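Alpha/beta hydrolase (Pectobacterium atrosepticum SCRI1043, PDB 3BDV) is probably a hydrolase of the alpha/beta-hydrolase fold, crystallised with bound calcium, its natural substrate not being established. Local coordinates at residues Met20-Gly25 and His37-Phe42; Gly101-Ala106 and Gly171-Gly176; Pro127-Ala132 and Leu177-Glu182. One frame throughout, in Å; residues are numbered along the deposited sequence. Where two conformers were deposited one is given.

Contact 1 of 3, residues Met20-Gly25 and His37-Phe42; sequences MVLVPG and HWERRF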
HETATM    1  N   MSE A  20      -0.688   6.163   8.889  1.00 22.79           N
HETATM    2  CA  MSE A  20      -0.513   5.071   7.947  1.00 21.17           C
HETATM    3  C   MSE A  20      -1.621   4.065   8.150  1.00 19.95           C
HETATM    4  O   MSE A  20      -1.867   3.647   9.275  1.00 18.91           O
HETATM    5  CB  MSE A  20       0.790   4.339   8.204  1.00 22.12           C
HETATM    6  CG  MSE A  20       2.009   5.195   8.231  1.00 21.76           C
HETATM    7 SE   MSE A  20       2.300   6.335   6.737  0.75 23.39          SE
HETATM    8  CE  MSE A  20       4.165   6.756   7.034  1.00 31.24           C
ATOM      9  N   VAL A  21      -2.239   3.639   7.053  1.00 18.95           N
ATOM     10  CA  VAL A  21      -3.227   2.559   7.073  1.00 18.69           C
ATOM     11  C   VAL A  21      -2.738   1.366   6.227  1.00 19.42           C
ATOM     12  O   VAL A  21      -2.635   1.484   5.014  1.00 19.36           O
ATOM     13  CB  VAL A  21      -4.610   3.051   6.624  1.00 20.82           C
ATOM     14  CG1 VAL A  21      -5.591   1.908   6.715  1.00 15.93           C
ATOM     15  CG2 VAL A  21      -5.081   4.229   7.502  1.00 22.33           C
ATOM     16  N   LEU A  22      -2.471   0.233   6.887  1.00 19.35           N
ATOM     17  CA  LEU A  22      -2.074  -0.995   6.218  1.00 19.36           C
ATOM     18  C   LEU A  22      -3.271  -1.736   5.630  1.00 21.07           C
ATOM     19  O   LEU A  22      -4.219  -2.023   6.344  1.00 19.30           O
ATOM     20  CB  LEU A  22      -1.328  -1.933   7.174  1.00 20.80           C
ATOM     21  CG  LEU A  22      -0.068  -1.329   7.755  1.00 17.58           C
ATOM     22  CD1 LEU A  22       0.286  -2.121   9.039  1.00 18.84           C
ATOM     23  CD2 LEU A  22       1.087  -1.349   6.709  1.00 23.92           C
ATOM     24  N   VAL A  23      -3.239  -1.961   4.318  1.00 17.33           N
ATOM     25  CA  VAL A  23      -4.267  -2.717   3.585  1.00 19.01           C
ATOM     26  C   VAL A  23      -3.728  -4.037   2.998  1.00 19.57           C
ATOM     27  O   VAL A  23      -3.165  -4.048   1.919  1.00 18.95           O
ATOM     28  CB  VAL A  23      -4.888  -1.892   2.446  1.00 19.08           C
ATOM     29  CG1 VAL A  23      -6.116  -2.587   1.885  1.00 21.55           C
ATOM     30  CG2 VAL A  23      -5.256  -0.437   2.947  1.00 18.86           C
ATOM     31  N   PRO A  24      -3.904  -5.159   3.714  1.00 19.63           N
ATOM     32  CA  PRO A  24      -3.497  -6.467   3.185  1.00 20.46           C
ATOM     33  C   PRO A  24      -4.348  -6.940   2.029  1.00 19.90           C
ATOM     34  O   PRO A  24      -5.473  -6.441   1.837  1.00 19.62           O
ATOM     35  CB  PRO A  24      -3.634  -7.408   4.399  1.00 19.44           C
ATOM     36  CG  PRO A  24      -3.600  -6.469   5.590  1.00 21.16           C
ATOM     37  CD  PRO A  24      -4.366  -5.266   5.111  1.00 21.00           C
ATOM     38  N   GLY A  25      -3.808  -7.907   1.295  1.00 22.46           N
ATOM     39  CA  GLY A  25      -4.569  -8.605   0.280  1.00 20.55           C
ATOM     40  C   GLY A  25      -5.215  -9.897   0.768  1.00 20.57           C
ATOM     41  O   GLY A  25      -5.475 -10.082   1.947  1.00 20.28           O
ATOM     42  N   HIS A  37       5.504  -6.937  10.069  1.00 19.64           N
ATOM     43  CA  HIS A  37       6.707  -6.341  10.629  1.00 18.51           C
ATOM     44  C   HIS A  37       6.459  -4.881  10.939  1.00 20.39           C
ATOM     45  O   HIS A  37       6.782  -4.389  12.032  1.00 20.81           O
ATOM     46  CB  HIS A  37       7.888  -6.492   9.666  1.00 19.67           C
ATOM     47  CG  HIS A  37       8.512  -7.850   9.724  1.00 17.57           C
ATOM     48  ND1 HIS A  37       9.637  -8.127  10.470  1.00 24.36           N
ATOM     49  CD2 HIS A  37       8.166  -9.011   9.110  1.00 21.02           C
ATOM     50  CE1 HIS A  37       9.954  -9.402  10.322  1.00 21.10           C
ATOM     51  NE2 HIS A  37       9.076  -9.969   9.509  1.00 19.45           N
ATOM     52  N   TRP A  38       5.868  -4.184   9.996  1.00 20.17           N
ATOM     53  CA  TRP A  38       5.682  -2.727  10.158  1.00 19.41           C
ATOM     54  C   TRP A  38       4.700  -2.367  11.272  1.00 20.28           C
ATOM     55  O   TRP A  38       4.924  -1.422  12.043  1.00 20.09           O
ATOM     56  CB  TRP A  38       5.296  -2.079   8.826  1.00 19.18           C
ATOM     57  CG  TRP A  38       6.382  -2.156   7.794  1.00 17.21           C
ATOM     58  CD1 TRP A  38       7.594  -2.835   7.889  1.00 18.38           C
ATOM     59  CD2 TRP A  38       6.338  -1.611   6.481  1.00 15.96           C
ATOM     60  NE1 TRP A  38       8.293  -2.675   6.737  1.00 21.00           N
ATOM     61  CE2 TRP A  38       7.544  -1.960   5.841  1.00 17.84           C
ATOM     62  CE3 TRP A  38       5.409  -0.845   5.790  1.00 20.60           C
ATOM     63  CZ2 TRP A  38       7.834  -1.551   4.549  1.00 20.26           C
ATOM     64  CZ3 TRP A  38       5.700  -0.450   4.517  1.00 18.35           C
ATOM     65  CH2 TRP A  38       6.909  -0.790   3.917  1.00 19.03           C
ATOM     66  N   GLU A  39       3.652  -3.159  11.385  1.00 19.40           N
ATOM     67  CA  GLU A  39       2.677  -2.994  12.458  1.00 21.36           C
ATOM     68  C   GLU A  39       3.318  -3.179  13.821  1.00 20.02           C
ATOM     69  O   GLU A  39       3.055  -2.411  14.723  1.00 21.55           O
ATOM     70  CB  GLU A  39       1.562  -3.983  12.271  1.00 20.76           C
ATOM     71  CG  GLU A  39       0.407  -3.751  13.186  1.00 26.68           C
ATOM     72  CD  GLU A  39      -0.675  -4.772  12.985  1.00 29.19           C
ATOM     73  OE1 GLU A  39      -0.384  -5.917  12.500  1.00 22.03           O
ATOM     74  OE2 GLU A  39      -1.811  -4.415  13.345  1.00 31.55           O
ATOM     75  N   ARG A  40       4.128  -4.225  13.988  1.00 23.39           N
ATOM     76  CA  ARG A  40       4.873  -4.414  15.239  1.00 22.31           C
ATOM     77  C   ARG A  40       5.884  -3.285  15.496  1.00 22.84           C
ATOM     78  O   ARG A  40       6.081  -2.861  16.634  1.00 21.88           O
ATOM     79  CB  ARG A  40       5.630  -5.750  15.270  1.00 21.37           C
ATOM     80  CG  ARG A  40       4.767  -6.987  15.272  1.00 19.18           C
ATOM     81  CD  ARG A  40       5.586  -8.231  15.564  1.00 21.42           C
ATOM     82  NE  ARG A  40       6.459  -8.616  14.443  1.00 26.22           N
ATOM     83  CZ  ARG A  40       6.047  -9.299  13.371  1.00 23.26           C
ATOM     84  NH1 ARG A  40       4.786  -9.689  13.238  1.00 24.25           N
ATOM     85  NH2 ARG A  40       6.919  -9.623  12.454  1.00 22.71           N
ATOM     86  N   ARG A  41       6.545  -2.814  14.441  1.00 22.14           N
ATOM     87  CA  ARG A  41       7.556  -1.765  14.585  1.00 19.79           C
ATOM     88  C   ARG A  41       6.978  -0.370  14.927  1.00 21.81           C
ATOM     89  O   ARG A  41       7.599   0.403  15.695  1.00 20.54           O
ATOM     90  CB  ARG A  41       8.396  -1.744  13.302  1.00 19.64           C
ATOM     91  CG  ARG A  41       9.591  -0.892  13.354  1.00 22.56           C
ATOM     92  CD  ARG A  41      10.380  -1.073  12.126  1.00 22.56           C
ATOM     93  NE  ARG A  41      11.555  -0.203  12.079  1.00 25.20           N
ATOM     94  CZ  ARG A  41      12.646  -0.470  11.377  1.00 28.54           C
ATOM     95  NH1 ARG A  41      12.751  -1.603  10.712  1.00 23.02           N
ATOM     96  NH2 ARG A  41      13.656   0.382  11.364  1.00 28.37           N
ATOM     97  N   PHE A  42       5.754  -0.105  14.449  1.00 20.40           N
ATOM     98  CA  PHE A  42       5.074   1.181  14.570  1.00 21.14           C
ATOM     99  C   PHE A  42       3.639   0.932  15.064  1.00 22.18           C
ATOM    100  O   PHE A  42       2.677   0.898  14.281  1.00 21.13           O
ATOM    101  CB  PHE A  42       5.053   1.890  13.220  1.00 21.06           C
ATOM    102  CG  PHE A  42       6.426   2.154  12.667  1.00 22.69           C
ATOM    103  CD1 PHE A  42       7.238   3.116  13.226  1.00 23.83           C
ATOM    104  CD2 PHE A  42       6.927   1.387  11.652  1.00 24.52           C
ATOM    105  CE1 PHE A  42       8.539   3.336  12.757  1.00 23.07           C
ATOM    106  CE2 PHE A  42       8.212   1.606  11.165  1.00 24.54           C
ATOM    107  CZ  PHE A  42       9.025   2.562  11.733  1.00 22.52           C
TER
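L22 on strand 19-23 reaches across to helix 34-41 and touches two successive residues, one with each methyl. Its CD1 lies against the aliphatic root of E39, with L22 CD1 and E39 CB 3.9 Å apart, while CD2 makes a looser, oblique approach to the indole of W38, L22 CD2 to W38 CE3 being 4.4 Å. No hydrogen bond crosses, so the contact is purely apolar. With CG anti to its carbonyl carbon (chi1 -60°), L22 sets the fork of CD1 and CD2 between the two helix residues. E39 turns its CG anti to the backbone N (chi1 -171°) and stays extended, which leaves CB beside the leucine and carries the carboxylate onward to R47 and R49, one salt bridge to each oxygen. R47 is itself a calcium-site residue, and the E39 side chain lies about 7 Å from a bound calcium ion. The pyrrole N-H of W38, at NE1, probably hydrogen-bonds to the carbonyl oxygen of P172. The pair belongs to the beta-alpha-beta unit of strand 19-23, helix 34-41 and strand 46-47, with helix 174-185 packing on W38 through L177 and strand 76-81 flanking strand 19-23.

Contact 2 of 3, residues Gly101-Ala106 and Gly171-Gly176; sequences GVMLVA and GPWEYG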
ATOM      1  N   GLY A 101      -1.890  10.250   0.332  1.00 19.54           N
ATOM      2  CA  GLY A 101      -1.082   9.492  -0.638  1.00 20.68           C
ATOM      3  C   GLY A 101      -1.378   8.017  -0.546  1.00 21.83           C
ATOM      4  O   GLY A 101      -2.038   7.559   0.407  1.00 18.99           O
ATOM      5  N   VAL A 102      -0.945   7.272  -1.550  1.00 22.15           N
ATOM      6  CA  VAL A 102      -1.097   5.827  -1.503  0.50 22.12           C
ATOM      7  C   VAL A 102       0.178   5.172  -1.988  1.00 19.99           C
ATOM      8  O   VAL A 102       0.886   5.671  -2.863  1.00 23.31           O
ATOM      9  CB  VAL A 102      -2.344   5.291  -2.292  0.50 20.87           C
ATOM     10  CG1 VAL A 102      -3.655   5.855  -1.740  0.50 23.00           C
ATOM     11  CG2 VAL A 102      -2.204   5.561  -3.765  0.50 26.27           C
HETATM   12  N   MSE A 103       0.516   4.081  -1.326  1.00 16.76           N
HETATM   13  CA  MSE A 103       1.697   3.256  -1.634  1.00 18.11           C
HETATM   14  C   MSE A 103       1.164   1.900  -2.029  1.00 18.37           C
HETATM   15  O   MSE A 103       0.489   1.245  -1.211  1.00 19.92           O
HETATM   16  CB  MSE A 103       2.624   3.148  -0.411  1.00 20.21           C
HETATM   17  CG  MSE A 103       3.713   2.208  -0.592  1.00 18.54           C
HETATM   18 SE   MSE A 103       5.091   2.586   0.750  0.75 19.80          SE
HETATM   19  CE  MSE A 103       6.095   0.994   0.662  1.00 21.54           C
ATOM     20  N   LEU A 104       1.419   1.508  -3.275  1.00 16.97           N
ATOM     21  CA  LEU A 104       0.873   0.294  -3.918  1.00 18.53           C
ATOM     22  C   LEU A 104       2.026  -0.687  -4.098  1.00 18.98           C
ATOM     23  O   LEU A 104       2.882  -0.537  -4.944  1.00 22.01           O
ATOM     24  CB  LEU A 104       0.219   0.597  -5.264  1.00 20.12           C
ATOM     25  CG  LEU A 104      -0.831   1.687  -5.200  1.00 18.15           C
ATOM     26  CD1 LEU A 104      -1.502   2.075  -6.561  1.00 22.94           C
ATOM     27  CD2 LEU A 104      -1.898   1.304  -4.161  1.00 22.77           C
ATOM     28  N   VAL A 105       2.013  -1.734  -3.289  1.00 17.77           N
ATOM     29  CA  VAL A 105       3.117  -2.665  -3.302  1.00 17.84           C
ATOM     30  C   VAL A 105       2.647  -3.954  -3.957  1.00 18.72           C
ATOM     31  O   VAL A 105       1.734  -4.604  -3.453  1.00 19.19           O
ATOM     32  CB  VAL A 105       3.599  -2.981  -1.870  1.00 18.98           C
ATOM     33  CG1 VAL A 105       4.779  -4.043  -1.935  1.00 18.28           C
ATOM     34  CG2 VAL A 105       3.993  -1.676  -1.129  1.00 20.55           C
ATOM     35  N   ALA A 106       3.253  -4.296  -5.086  1.00 18.32           N
ATOM     36  CA  ALA A 106       2.840  -5.494  -5.858  1.00 20.35           C
ATOM     37  C   ALA A 106       1.324  -5.467  -6.131  1.00 19.30           C
ATOM     38  O   ALA A 106       0.598  -6.426  -5.851  1.00 19.69           O
ATOM     39  CB  ALA A 106       3.263  -6.816  -5.162  1.00 17.82           C
ATOM     40  N   GLY A 171       8.875  -9.833   5.271  1.00 23.17           N
ATOM     41  CA  GLY A 171      10.169  -9.505   5.853  1.00 23.91           C
ATOM     42  C   GLY A 171      10.181  -8.083   6.343  1.00 22.50           C
ATOM     43  O   GLY A 171       9.264  -7.318   6.076  1.00 24.14           O
ATOM     44  N   PRO A 172      11.237  -7.703   7.056  1.00 20.44           N
ATOM     45  CA  PRO A 172      11.269  -6.362   7.598  1.00 20.22           C
ATOM     46  C   PRO A 172      11.244  -5.264   6.564  1.00 19.82           C
ATOM     47  O   PRO A 172      10.816  -4.212   6.882  1.00 22.07           O
ATOM     48  CB  PRO A 172      12.596  -6.293   8.356  1.00 22.00           C
ATOM     49  CG  PRO A 172      13.167  -7.566   8.267  1.00 21.86           C
ATOM     50  CD  PRO A 172      12.441  -8.474   7.410  1.00 21.03           C
ATOM     51  N   TRP A 173      11.806  -5.514   5.387  1.00 21.39           N
ATOM     52  CA  TRP A 173      11.819  -4.560   4.277  1.00 20.33           C
ATOM     53  C   TRP A 173      12.095  -3.111   4.660  1.00 21.72           C
ATOM     54  O   TRP A 173      11.244  -2.214   4.500  1.00 20.07           O
ATOM     55  CB  TRP A 173      10.512  -4.668   3.469  1.00 19.86           C
ATOM     56  CG  TRP A 173      10.617  -4.113   2.043  1.00 18.93           C
ATOM     57  CD1 TRP A 173      11.723  -4.050   1.237  1.00 22.16           C
ATOM     58  CD2 TRP A 173       9.538  -3.539   1.285  1.00 18.40           C
ATOM     59  NE1 TRP A 173      11.390  -3.499   0.024  1.00 18.74           N
ATOM     60  CE2 TRP A 173      10.066  -3.155   0.039  1.00 19.94           C
ATOM     61  CE3 TRP A 173       8.176  -3.345   1.535  1.00 25.83           C
ATOM     62  CZ2 TRP A 173       9.286  -2.573  -0.946  1.00 18.53           C
ATOM     63  CZ3 TRP A 173       7.402  -2.722   0.588  1.00 20.97           C
ATOM     64  CH2 TRP A 173       7.949  -2.357  -0.649  1.00 22.54           C
ATOM     65  N   GLU A 174      13.317  -2.891   5.124  1.00 23.65           N
ATOM     66  CA  GLU A 174      13.760  -1.555   5.453  1.00 25.46           C
ATOM     67  C   GLU A 174      13.738  -0.637   4.235  1.00 23.11           C
ATOM     68  O   GLU A 174      13.468   0.573   4.392  1.00 21.53           O
ATOM     69  CB  GLU A 174      15.139  -1.608   6.086  1.00 28.12           C
ATOM     70  CG  GLU A 174      15.101  -2.211   7.460  1.00 34.60           C
ATOM     71  CD  GLU A 174      15.683  -1.322   8.523  1.00 40.76           C
ATOM     72  OE1 GLU A 174      16.296  -0.289   8.193  1.00 56.32           O
ATOM     73  OE2 GLU A 174      15.528  -1.654   9.704  1.00 41.47           O
ATOM     74  N   TYR A 175      14.001  -1.169   3.036  1.00 22.74           N
ATOM     75  CA  TYR A 175      13.975  -0.320   1.834  1.00 23.98           C
ATOM     76  C   TYR A 175      12.584   0.271   1.615  1.00 21.85           C
ATOM     77  O   TYR A 175      12.465   1.459   1.277  1.00 20.57           O
ATOM     78  CB  TYR A 175      14.464  -1.040   0.547  1.00 24.72           C
ATOM     79  CG  TYR A 175      14.585  -0.050  -0.606  1.00 27.97           C
ATOM     80  CD1 TYR A 175      15.636   0.861  -0.654  1.00 30.75           C
ATOM     81  CD2 TYR A 175      13.633  -0.004  -1.612  1.00 24.70           C
ATOM     82  CE1 TYR A 175      15.736   1.783  -1.683  1.00 31.87           C
ATOM     83  CE2 TYR A 175      13.737   0.912  -2.649  1.00 23.31           C
ATOM     84  CZ  TYR A 175      14.773   1.808  -2.666  1.00 26.28           C
ATOM     85  OH  TYR A 175      14.830   2.758  -3.674  1.00 29.97           O
ATOM     86  N   GLY A 176      11.530  -0.520   1.815  1.00 21.85           N
ATOM     87  CA  GLY A 176      10.178   0.026   1.744  1.00 21.04           C
ATOM     88  C   GLY A 176       9.900   1.124   2.770  1.00 21.27           C
ATOM     89  O   GLY A 176       9.269   2.160   2.476  1.00 21.49           O
TER
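The outer rim of the W173 indole is the hub here, met by M103 and V105, two residues of one strand whose side chains point the same way. Together with G176 they make the tight part. V105 CG1 comes within 3.8 Å of W173 CH2, and V105 CG2 lies at the ring edge, in its plane, 4.0 Å from W173 CZ3. M103, a selenomethionine, is stretched out with CG anti to the backbone N (chi1 172°), which pushes its terminal methyl across to the helix start; M103 CE sits 3.9 Å from W173 CZ3 and 3.8 Å from the carbonyl oxygen of G176. Over one face of the indole lies G176 CA, 3.5 Å above the plane and centred on it; having no side chain, G176 lets the helix backbone lie directly on the ring. The other side of the segment is much looser: P172 and Y175 are exposed and stay well away from the strand, Y175 OH turning to R179, while E174, partly exposed, turns to R41 and T4. W173 occupies the N-cap position of helix 174-185, and F131, W34 and F170 each meet its ring edge-to-face. The contact thereby seats the start of this helix on central strand 99-105, beside strand 128-132 and helix 34-41.

Contact 3 of 3, residues Pro127-Ala132 and Leu177-Glu182; sequences PTLTFA and LKRLAE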
ATOM      1  N   PRO A 127      -0.919  11.799  -4.666  1.00 21.78           N
ATOM      2  CA  PRO A 127       0.401  11.219  -4.873  1.00 22.38           C
ATOM      3  C   PRO A 127       0.460   9.721  -4.583  1.00 21.39           C
ATOM      4  O   PRO A 127      -0.034   9.254  -3.538  1.00 21.51           O
ATOM      5  CB  PRO A 127       1.300  12.031  -3.905  1.00 20.92           C
ATOM      6  CG  PRO A 127       0.575  13.348  -3.792  1.00 22.82           C
ATOM      7  CD  PRO A 127      -0.865  12.998  -3.798  1.00 23.58           C
ATOM      8  N   THR A 128       1.084   8.999  -5.516  1.00 21.95           N
ATOM      9  CA  THR A 128       1.146   7.542  -5.515  1.00 21.00           C
ATOM     10  C   THR A 128       2.572   7.008  -5.800  1.00 21.18           C
ATOM     11  O   THR A 128       3.281   7.486  -6.683  1.00 20.83           O
ATOM     12  CB  THR A 128       0.135   7.006  -6.557  1.00 23.21           C
ATOM     13  OG1 THR A 128      -1.181   7.547  -6.269  1.00 26.39           O
ATOM     14  CG2 THR A 128       0.046   5.507  -6.610  1.00 22.58           C
ATOM     15  N   LEU A 129       2.940   5.988  -5.055  1.00 20.90           N
ATOM     16  CA  LEU A 129       4.163   5.253  -5.245  1.00 19.09           C
ATOM     17  C   LEU A 129       3.801   3.764  -5.461  1.00 23.73           C
ATOM     18  O   LEU A 129       3.069   3.197  -4.652  1.00 23.48           O
ATOM     19  CB  LEU A 129       4.989   5.401  -3.990  1.00 22.15           C
ATOM     20  CG  LEU A 129       6.451   5.137  -3.920  1.00 29.55           C
ATOM     21  CD1 LEU A 129       7.186   6.107  -4.840  1.00 33.27           C
ATOM     22  CD2 LEU A 129       6.805   5.321  -2.406  1.00 26.15           C
ATOM     23  N   THR A 130       4.374   3.137  -6.500  1.00 20.70           N
ATOM     24  CA  THR A 130       4.096   1.744  -6.843  1.00 19.15           C
ATOM     25  C   THR A 130       5.392   0.945  -6.852  1.00 19.13           C
ATOM     26  O   THR A 130       6.353   1.380  -7.478  1.00 22.26           O
ATOM     27  CB  THR A 130       3.389   1.612  -8.200  1.00 18.68           C
ATOM     28  OG1 THR A 130       2.119   2.282  -8.127  1.00 21.59           O
ATOM     29  CG2 THR A 130       3.134   0.110  -8.598  1.00 22.27           C
ATOM     30  N   PHE A 131       5.407  -0.201  -6.189  1.00 18.25           N
ATOM     31  CA  PHE A 131       6.592  -1.065  -6.158  1.00 17.23           C
ATOM     32  C   PHE A 131       6.227  -2.322  -6.945  1.00 20.62           C
ATOM     33  O   PHE A 131       5.172  -2.930  -6.693  1.00 21.39           O
ATOM     34  CB  PHE A 131       6.928  -1.477  -4.729  1.00 20.46           C
ATOM     35  CG  PHE A 131       7.361  -0.331  -3.874  1.00 20.68           C
ATOM     36  CD1 PHE A 131       6.454   0.549  -3.348  1.00 20.15           C
ATOM     37  CD2 PHE A 131       8.691  -0.144  -3.573  1.00 20.96           C
ATOM     38  CE1 PHE A 131       6.876   1.631  -2.583  1.00 22.27           C
ATOM     39  CE2 PHE A 131       9.098   0.927  -2.798  1.00 19.54           C
ATOM     40  CZ  PHE A 131       8.203   1.815  -2.318  1.00 19.79           C
ATOM     41  N   ALA A 132       7.073  -2.673  -7.904  1.00 20.13           N
ATOM     42  CA  ALA A 132       6.788  -3.772  -8.845  1.00 19.69           C
ATOM     43  C   ALA A 132       7.967  -4.727  -8.897  1.00 21.33           C
ATOM     44  O   ALA A 132       9.088  -4.319  -8.961  1.00 23.24           O
ATOM     45  CB  ALA A 132       6.474  -3.215 -10.219  1.00 19.18           C
ATOM     46  N   LEU A 177      10.343   0.910   4.001  1.00 19.29           N
ATOM     47  CA  LEU A 177      10.244   1.930   5.028  1.00 20.40           C
ATOM     48  C   LEU A 177      11.008   3.189   4.685  1.00 19.55           C
ATOM     49  O   LEU A 177      10.521   4.298   4.906  1.00 19.12           O
ATOM     50  CB  LEU A 177      10.751   1.366   6.355  1.00 22.20           C
ATOM     51  CG  LEU A 177       9.873   0.334   7.041  1.00 18.92           C
ATOM     52  CD1 LEU A 177      10.613  -0.138   8.287  1.00 18.65           C
ATOM     53  CD2 LEU A 177       8.437   0.906   7.386  1.00 20.56           C
ATOM     54  N   LYS A 178      12.215   3.024   4.159  1.00 20.58           N
ATOM     55  CA  LYS A 178      13.006   4.177   3.673  1.00 23.09           C
ATOM     56  C   LYS A 178      12.261   4.975   2.606  1.00 23.11           C
ATOM     57  O   LYS A 178      12.128   6.173   2.715  1.00 20.94           O
ATOM     58  CB  LYS A 178      14.380   3.723   3.157  1.00 23.66           C
ATOM     59  CG  LYS A 178      15.279   4.859   2.627  1.00 26.75           C
ATOM     60  CD  LYS A 178      16.596   4.396   1.948  1.00 33.07           C
ATOM     61  CE  LYS A 178      16.444   4.268   0.400  1.00 38.33           C
ATOM     62  NZ  LYS A 178      16.499   5.539  -0.432  1.00 26.91           N
ATOM     63  N   ARG A 179      11.793   4.313   1.551  1.00 19.40           N
ATOM     64  CA  ARG A 179      11.004   5.010   0.540  1.00 21.06           C
ATOM     65  C   ARG A 179       9.742   5.656   1.069  1.00 20.58           C
ATOM     66  O   ARG A 179       9.368   6.748   0.639  1.00 19.77           O
ATOM     67  CB  ARG A 179      10.668   4.047  -0.611  1.00 20.61           C
ATOM     68  CG  ARG A 179      11.867   3.586  -1.305  1.00 27.24           C
ATOM     69  CD  ARG A 179      12.662   4.746  -1.860  1.00 27.25           C
ATOM     70  NE  ARG A 179      11.880   5.548  -2.794  1.00 25.56           N
ATOM     71  CZ  ARG A 179      11.914   5.437  -4.122  1.00 25.41           C
ATOM     72  NH1 ARG A 179      12.720   4.572  -4.713  1.00 24.32           N
ATOM     73  NH2 ARG A 179      11.169   6.268  -4.863  1.00 26.34           N
ATOM     74  N   LEU A 180       9.042   4.976   1.958  1.00 21.30           N
ATOM     75  CA  LEU A 180       7.877   5.535   2.560  1.00 20.09           C
ATOM     76  C   LEU A 180       8.193   6.832   3.311  1.00 20.00           C
ATOM     77  O   LEU A 180       7.446   7.778   3.274  1.00 23.13           O
ATOM     78  CB  LEU A 180       7.292   4.531   3.541  1.00 21.97           C
ATOM     79  CG  LEU A 180       6.051   4.975   4.334  1.00 22.68           C
ATOM     80  CD1 LEU A 180       4.868   5.431   3.427  1.00 16.95           C
ATOM     81  CD2 LEU A 180       5.664   3.889   5.276  1.00 22.61           C
ATOM     82  N   ALA A 181       9.300   6.849   4.027  1.00 17.19           N
ATOM     83  CA  ALA A 181       9.707   8.026   4.748  1.00 19.45           C
ATOM     84  C   ALA A 181       9.927   9.210   3.812  1.00 22.58           C
ATOM     85  O   ALA A 181       9.405  10.300   4.033  1.00 22.14           O
ATOM     86  CB  ALA A 181      11.013   7.681   5.576  1.00 17.52           C
ATOM     87  N   GLU A 182      10.652   8.966   2.733  1.00 20.39           N
ATOM     88  CA  GLU A 182      10.968   9.958   1.715  1.00 22.05           C
ATOM     89  C   GLU A 182       9.719  10.590   1.132  1.00 20.46           C
ATOM     90  O   GLU A 182       9.613  11.818   1.014  1.00 22.23           O
ATOM     91  CB  GLU A 182      11.806   9.315   0.618  1.00 23.10           C
ATOM     92  CG  GLU A 182      13.204   8.888   1.123  1.00 19.10           C
ATOM     93  CD  GLU A 182      13.987   8.035   0.178  1.00 21.38           C
ATOM     94  OE1 GLU A 182      13.476   7.788  -0.913  1.00 24.68           O
ATOM     95  OE2 GLU A 182      15.105   7.608   0.542  1.00 23.05           O
TER
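R179 folds back on itself, with chi2 at -58° and chi3 at -59°, so that its CB and CG face F131 while its guanidinium swings over to L129. F131 places its CG anti to the carbonyl carbon, and the ring, although its CB does not aim at the helix, brings its far corner nearer. There the ring is met at its edge, in plane: F131 CZ is 3.7 Å from R179 CB, and F131 CE2 is 4.1 Å from R179 CG. The ring and guanidinium planes stand 63° apart, so they do not stack. L129, on the same side of the strand, sets CD1 4.0 Å from R179 NH2, the two side chains crossing. The charged end is held by several partners: R179 NH1 hydrogen-bonds to Y175 OH, E154 forms a salt bridge with NH2, and E182 OE1 lies 3.3 Å from R179 NE, well out of the guanidinium plane and acting by charge alone. The other oxygen, E182 OE2, accepts K178 NZ at 2.7 Å through its syn lone pair, making a small ionic network along the helix. Helix 174-185 is thus laid over strand 128-132, which runs between strand 99-105 and the outermost strand 154-157, with helix 4-15 packed beside the helix.

Overall arrangement
From the N terminus, contact 1 closes first: from strand 19-23 a loop of about ten residues leads into helix 34-41, the helix of a beta-alpha-beta unit completed by strand 46-47. Contact 2 then closes a loop of 64 residues and contact 3 one of 44; they cross because their segments alternate, the partners of strands 99-105 and 128-132 following one another from just before helix 174-185 into its middle. The two strands are sheet neighbours, joined by probable hydrogen bonds such as L104 N to L129 O (2.7 Å). Contact 1 reaches contact 3 through packing of M20 on L180 and F42 on L177. Together they fasten helices 34-41 and 174-185 to the parallel sheet of the alpha/beta-hydrolase fold.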